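Local coordinates for protein putative acetyl-CoA acetyltransferase (Thermus thermophilus, PDB 1ULQ) that probably acts as a thiolase, an acetyl-CoA C-acyltransferase that makes or cleaves the carbon-carbon bond of 3-ketoacyl-CoA in lipid metabolism, at residues R87-G92 and L354-G359; A53-Q58 and G115-S120. All blocks are in the same frame, centred on the assembly; numbering follows the deposited sequence.

Interaction 1 (R87-G92 and L354-G359)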
loop_
_atom_site.group_PDB
_atom_site.type_symbol
_atom_site.label_atom_id
_atom_site.label_comp_id
_atom_site.label_asym_id
_atom_site.label_seq_id
_atom_site.Cartn_x
_atom_site.Cartn_y
_atom_site.Cartn_z
ATOM N N ARG C 87 -9.680 -5.231 24.778
ATOM C CA ARG C 87 -8.794 -6.036 25.608
ATOM C C ARG C 87 -8.628 -7.315 24.803
ATOM O O ARG C 87 -8.745 -8.423 25.336
ATOM C CB ARG C 87 -9.419 -6.355 26.972
ATOM C CG ARG C 87 -8.420 -6.924 27.975
ATOM C CD ARG C 87 -9.054 -7.316 29.299
ATOM N NE ARG C 87 -9.620 -6.197 30.060
ATOM C CZ ARG C 87 -8.979 -5.507 31.000
ATOM N NH1 ARG C 87 -7.726 -5.798 31.316
ATOM N NH2 ARG C 87 -9.607 -4.539 31.645
ATOM N N LEU C 88 -8.374 -7.133 23.507
ATOM C CA LEU C 88 -8.187 -8.225 22.549
ATOM C C LEU C 88 -9.251 -9.313 22.584
ATOM O O LEU C 88 -10.449 -9.028 22.561
ATOM C CB LEU C 88 -6.797 -8.855 22.706
ATOM C CG LEU C 88 -5.676 -8.045 22.048
ATOM C CD1 LEU C 88 -4.363 -8.756 22.222
ATOM C CD2 LEU C 88 -5.970 -7.859 20.570
ATOM N N CYS C 89 -8.801 -10.561 22.634
ATOM C CA CYS C 89 -9.693 -11.712 22.643
ATOM C C CYS C 89 -10.834 -11.588 23.645
ATOM O O CYS C 89 -11.939 -12.074 23.400
ATOM C CB CYS C 89 -8.874 -12.968 22.919
ATOM S SG CYS C 89 -7.415 -13.086 21.854
ATOM N N GLY C 90 -10.579 -10.918 24.761
ATOM C CA GLY C 90 -11.611 -10.764 25.766
ATOM C C GLY C 90 -12.393 -9.465 25.735
ATOM O O GLY C 90 -13.109 -9.151 26.679
ATOM N N SER C 91 -12.282 -8.704 24.656
ATOM C CA SER C 91 -12.993 -7.436 24.577
ATOM C C SER C 91 -14.511 -7.561 24.719
ATOM O O SER C 91 -15.157 -6.722 25.338
ATOM C CB SER C 91 -12.632 -6.726 23.271
ATOM O OG SER C 91 -11.268 -6.334 23.285
ATOM N N GLY C 92 -15.079 -8.618 24.159
ATOM C CA GLY C 92 -16.517 -8.801 24.250
ATOM C C GLY C 92 -17.037 -8.884 25.676
ATOM O O GLY C 92 -18.072 -8.308 26.003
ATOM N N LEU C 354 -17.420 -23.495 16.555
ATOM C CA LEU C 354 -18.312 -22.366 16.296
ATOM C C LEU C 354 -17.649 -21.144 15.652
ATOM O O LEU C 354 -18.210 -20.530 14.735
ATOM C CB LEU C 354 -18.995 -21.950 17.597
ATOM C CG LEU C 354 -19.731 -23.075 18.325
ATOM C CD1 LEU C 354 -20.267 -22.558 19.642
ATOM C CD2 LEU C 354 -20.856 -23.603 17.464
ATOM N N GLY C 355 -16.460 -20.789 16.130
ATOM C CA GLY C 355 -15.757 -19.640 15.580
ATOM C C GLY C 355 -15.263 -18.674 16.641
ATOM O O GLY C 355 -15.829 -18.587 17.728
ATOM N N HIS C 356 -14.212 -17.927 16.326
ATOM C CA HIS C 356 -13.665 -16.993 17.294
ATOM C C HIS C 356 -13.480 -15.597 16.718
ATOM O O HIS C 356 -12.357 -15.148 16.479
ATOM C CB HIS C 356 -12.339 -17.540 17.839
ATOM C CG HIS C 356 -11.673 -16.654 18.845
ATOM N ND1 HIS C 356 -12.378 -15.881 19.741
ATOM C CD2 HIS C 356 -10.363 -16.474 19.141
ATOM C CE1 HIS C 356 -11.532 -15.269 20.549
ATOM N NE2 HIS C 356 -10.303 -15.613 20.208
ATOM N N PRO C 357 -14.595 -14.894 16.469
ATOM C CA PRO C 357 -14.562 -13.531 15.924
ATOM C C PRO C 357 -14.098 -12.592 17.038
ATOM O O PRO C 357 -14.883 -11.829 17.598
ATOM C CB PRO C 357 -16.011 -13.289 15.535
ATOM C CG PRO C 357 -16.754 -14.058 16.611
ATOM C CD PRO C 357 -15.983 -15.351 16.661
ATOM N N LEU C 358 -12.813 -12.683 17.358
ATOM C CA LEU C 358 -12.189 -11.898 18.421
ATOM C C LEU C 358 -13.114 -10.992 19.225
ATOM O O LEU C 358 -13.807 -11.446 20.144
ATOM C CB LEU C 358 -11.034 -11.071 17.852
ATOM C CG LEU C 358 -9.893 -11.853 17.195
ATOM C CD1 LEU C 358 -8.673 -10.935 17.062
ATOM C CD2 LEU C 358 -9.549 -13.103 18.032
ATOM N N GLY C 359 -13.112 -9.712 18.873
ATOM C CA GLY C 359 -13.918 -8.722 19.571
ATOM C C GLY C 359 -15.309 -9.118 20.057
ATOM O O GLY C 359 -15.780 -8.615 21.075
#
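The active site of the thiolase fold joins its two halves here: Cys89, the predicted acyl-carrying nucleophile of the N-terminal domain, faces His356, the predicted proton acceptor in the Gly-His-Pro motif of the C-terminal domain. The imidazole points its NE2 corner at the cysteine. His356 NE2 lies 4.0 Å from Cys89 CB and 4.2 Å from Cys89 SG, too far for a hydrogen bond. The sulfur sits at the ring edge, 79° off the ring normal. With CG anti to the backbone N (chi1 180°), the His356 ring extends toward Cys89, while its other nitrogen, ND1, is hydrogen-bonded to Ser361. Leu358 lays its CD2 methyl over one face of the imidazole, 3.3 Å above the plane and offset toward the rim; the same methyl lies 4.4 Å from Cys89 SG, an apolar flank shared by both groups. Behind the cysteine the backbone turns into helix 91-104, with Gly90 at the N-cap position. Ser91 OG donates to Leu88 O over 2.9 Å, and Ser91 N shares that carbonyl, so two bonds brace the turn carrying Cys89. Cys386, the other predicted proton acceptor, approaches the Cys89 side chain to about 5 Å. Ser361 holds the far side of the imidazole and leaves NE2 facing the cysteine, consistent with the proton-acceptor role predicted for His356.

Interaction 2 (A53-Q58 and G115-S120); sequences AGCANQ and GVESMS
The Glu117 carboxylate meets the backbone of 53-58 through its oxygens: OE1 takes the N-H of Ala56 through its syn lone pair, Ala56 N to Glu117 OE1 being 2.7 Å, and Glu117 OE2 lies beside Asn57, with Asn57 N 3.6 Å away and not bonded. The other flat group, the Gln58 amide, has Cys55 O within 3° of its plane, Gln58 NE2 donating over 2.9 Å. Glu117 stands near the end of strand 110-118 and Gln58 in the loop after strand 50-54; the two strands run parallel, neighbours in the N-terminal half of the mixed sheet of the thiolase fold. Glu117 CG stands anti to its own nitrogen (chi1 -164°) and the chain bends at the next bond, which carries the carboxylate across to the first loop residues. OE1 has a second donor in Gly359 N. Replaced by an alanine, Glu117 would no longer reach the loop, and the amides of Ala56 and Gly359 would probably lose the acceptor they share. Leu29 and Leu30 of helix 26-41 cover Val116. Cys55 SG rests 3.8 Å from Val116 O. Where the strands pair, Val116 N reaches Gly54 O at 3.0 Å with an N-H...O angle of 165°.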
loop_
_atom_site.group_PDB
_atom_site.type_symbol
_atom_site.label_atom_id
_atom_site.label_comp_id
_atom_site.label_asym_id
_atom_site.label_seq_id
_atom_site.Cartn_x
_atom_site.Cartn_y
_atom_site.Cartn_z
ATOM N N ALA C 53 -18.896 -1.772 23.355
ATOM C CA ALA C 53 -18.638 -2.803 22.363
ATOM C C ALA C 53 -17.153 -3.123 22.281
ATOM O O ALA C 53 -16.304 -2.227 22.301
ATOM C CB ALA C 53 -19.148 -2.365 21.010
ATOM N N GLY C 54 -16.845 -4.410 22.185
ATOM C CA GLY C 54 -15.461 -4.838 22.093
ATOM C C GLY C 54 -15.033 -5.087 20.660
ATOM O O GLY C 54 -15.768 -5.696 19.884
ATOM N N CYS C 55 -13.842 -4.613 20.310
ATOM C CA CYS C 55 -13.317 -4.775 18.965
ATOM C C CYS C 55 -11.787 -4.820 19.019
ATOM O O CYS C 55 -11.140 -3.859 19.432
ATOM C CB CYS C 55 -13.787 -3.618 18.097
ATOM S SG CYS C 55 -13.478 -3.870 16.361
ATOM N N ALA C 56 -11.220 -5.941 18.582
ATOM C CA ALA C 56 -9.781 -6.161 18.615
ATOM C C ALA C 56 -8.959 -5.388 17.607
ATOM O O ALA C 56 -7.757 -5.182 17.802
ATOM C CB ALA C 56 -9.492 -7.644 18.463
ATOM N N ASN C 57 -9.590 -4.965 16.524
ATOM C CA ASN C 57 -8.874 -4.230 15.486
ATOM C C ASN C 57 -9.775 -3.133 14.965
ATOM O O ASN C 57 -10.708 -3.407 14.216
ATOM C CB ASN C 57 -8.508 -5.200 14.357
ATOM C CG ASN C 57 -8.494 -4.545 12.992
ATOM O OD1 ASN C 57 -8.788 -5.193 11.992
ATOM N ND2 ASN C 57 -8.143 -3.267 12.941
ATOM N N GLN C 58 -9.510 -1.890 15.329
ATOM C CA GLN C 58 -10.390 -0.842 14.861
ATOM C C GLN C 58 -9.789 0.016 13.774
ATOM O O GLN C 58 -10.005 1.220 13.749
ATOM C CB GLN C 58 -10.809 0.009 16.046
ATOM C CG GLN C 58 -11.546 -0.787 17.094
ATOM C CD GLN C 58 -11.425 -0.158 18.454
ATOM O OE1 GLN C 58 -11.511 1.055 18.580
ATOM N NE2 GLN C 58 -11.227 -0.976 19.484
ATOM N N GLY C 115 -20.029 -6.774 21.260
ATOM C CA GLY C 115 -18.762 -6.936 20.583
ATOM C C GLY C 115 -18.952 -7.311 19.131
ATOM O O GLY C 115 -19.973 -7.890 18.762
ATOM N N VAL C 116 -17.965 -6.965 18.309
ATOM C CA VAL C 116 -17.989 -7.271 16.880
ATOM C C VAL C 116 -16.565 -7.462 16.372
ATOM O O VAL C 116 -15.612 -6.951 16.957
ATOM C CB VAL C 116 -18.667 -6.132 16.052
ATOM C CG1 VAL C 116 -17.893 -4.832 16.207
ATOM C CG2 VAL C 116 -18.750 -6.532 14.573
ATOM N N GLU C 117 -16.422 -8.218 15.293
ATOM C CA GLU C 117 -15.114 -8.445 14.703
ATOM C C GLU C 117 -15.300 -9.012 13.317
ATOM O O GLU C 117 -15.895 -10.078 13.157
ATOM C CB GLU C 117 -14.286 -9.427 15.538
ATOM C CG GLU C 117 -12.792 -9.423 15.211
ATOM C CD GLU C 117 -12.105 -8.144 15.661
ATOM O OE1 GLU C 117 -12.122 -7.868 16.874
ATOM O OE2 GLU C 117 -11.553 -7.404 14.814
ATOM N N SER C 118 -14.821 -8.281 12.315
ATOM C CA SER C 118 -14.899 -8.748 10.936
ATOM C C SER C 118 -13.469 -9.056 10.495
ATOM O O SER C 118 -12.800 -8.219 9.888
ATOM C CB SER C 118 -15.495 -7.676 10.025
ATOM O OG SER C 118 -15.239 -7.971 8.657
ATOM N N MET C 119 -12.999 -10.259 10.803
ATOM C CA MET C 119 -11.645 -10.643 10.458
ATOM C C MET C 119 -11.425 -10.736 8.952
ATOM O O MET C 119 -10.295 -10.661 8.478
ATOM C CB MET C 119 -11.314 -11.968 11.145
ATOM C CG MET C 119 -11.437 -11.879 12.652
ATOM S SD MET C 119 -10.862 -13.320 13.523
ATOM C CE MET C 119 -9.153 -12.920 13.760
ATOM N N SER C 120 -12.514 -10.881 8.209
ATOM C CA SER C 120 -12.459 -10.994 6.758
ATOM C C SER C 120 -12.108 -9.673 6.085
ATOM O O SER C 120 -11.368 -9.644 5.101
ATOM C CB SER C 120 -13.812 -11.472 6.222
ATOM O OG SER C 120 -14.240 -12.672 6.847
#

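How the interactions relate
The two contacts have their centres 7 Å apart, and their segments alternate along the chain. Interaction 2 probably serves as a second shell behind the predicted catalytic residues of interaction 1. The direct link is Gly359 N to Glu117 OE1, a probable hydrogen bond of 2.9 Å, made at the start of helix 358-375, just after His356. A second touch is Ser91 CB, 3.6 Å from Gly54 CA, so the helix that follows Cys89 rests against the end of strand 50-54. The Glu117 side chain is about 8 Å from that of His356, and the Ala56 side chain about 7 Å from that of Cys89. Leu358 bridges the two contacts: its side chain also touches Ala56, Glu117 and Met119.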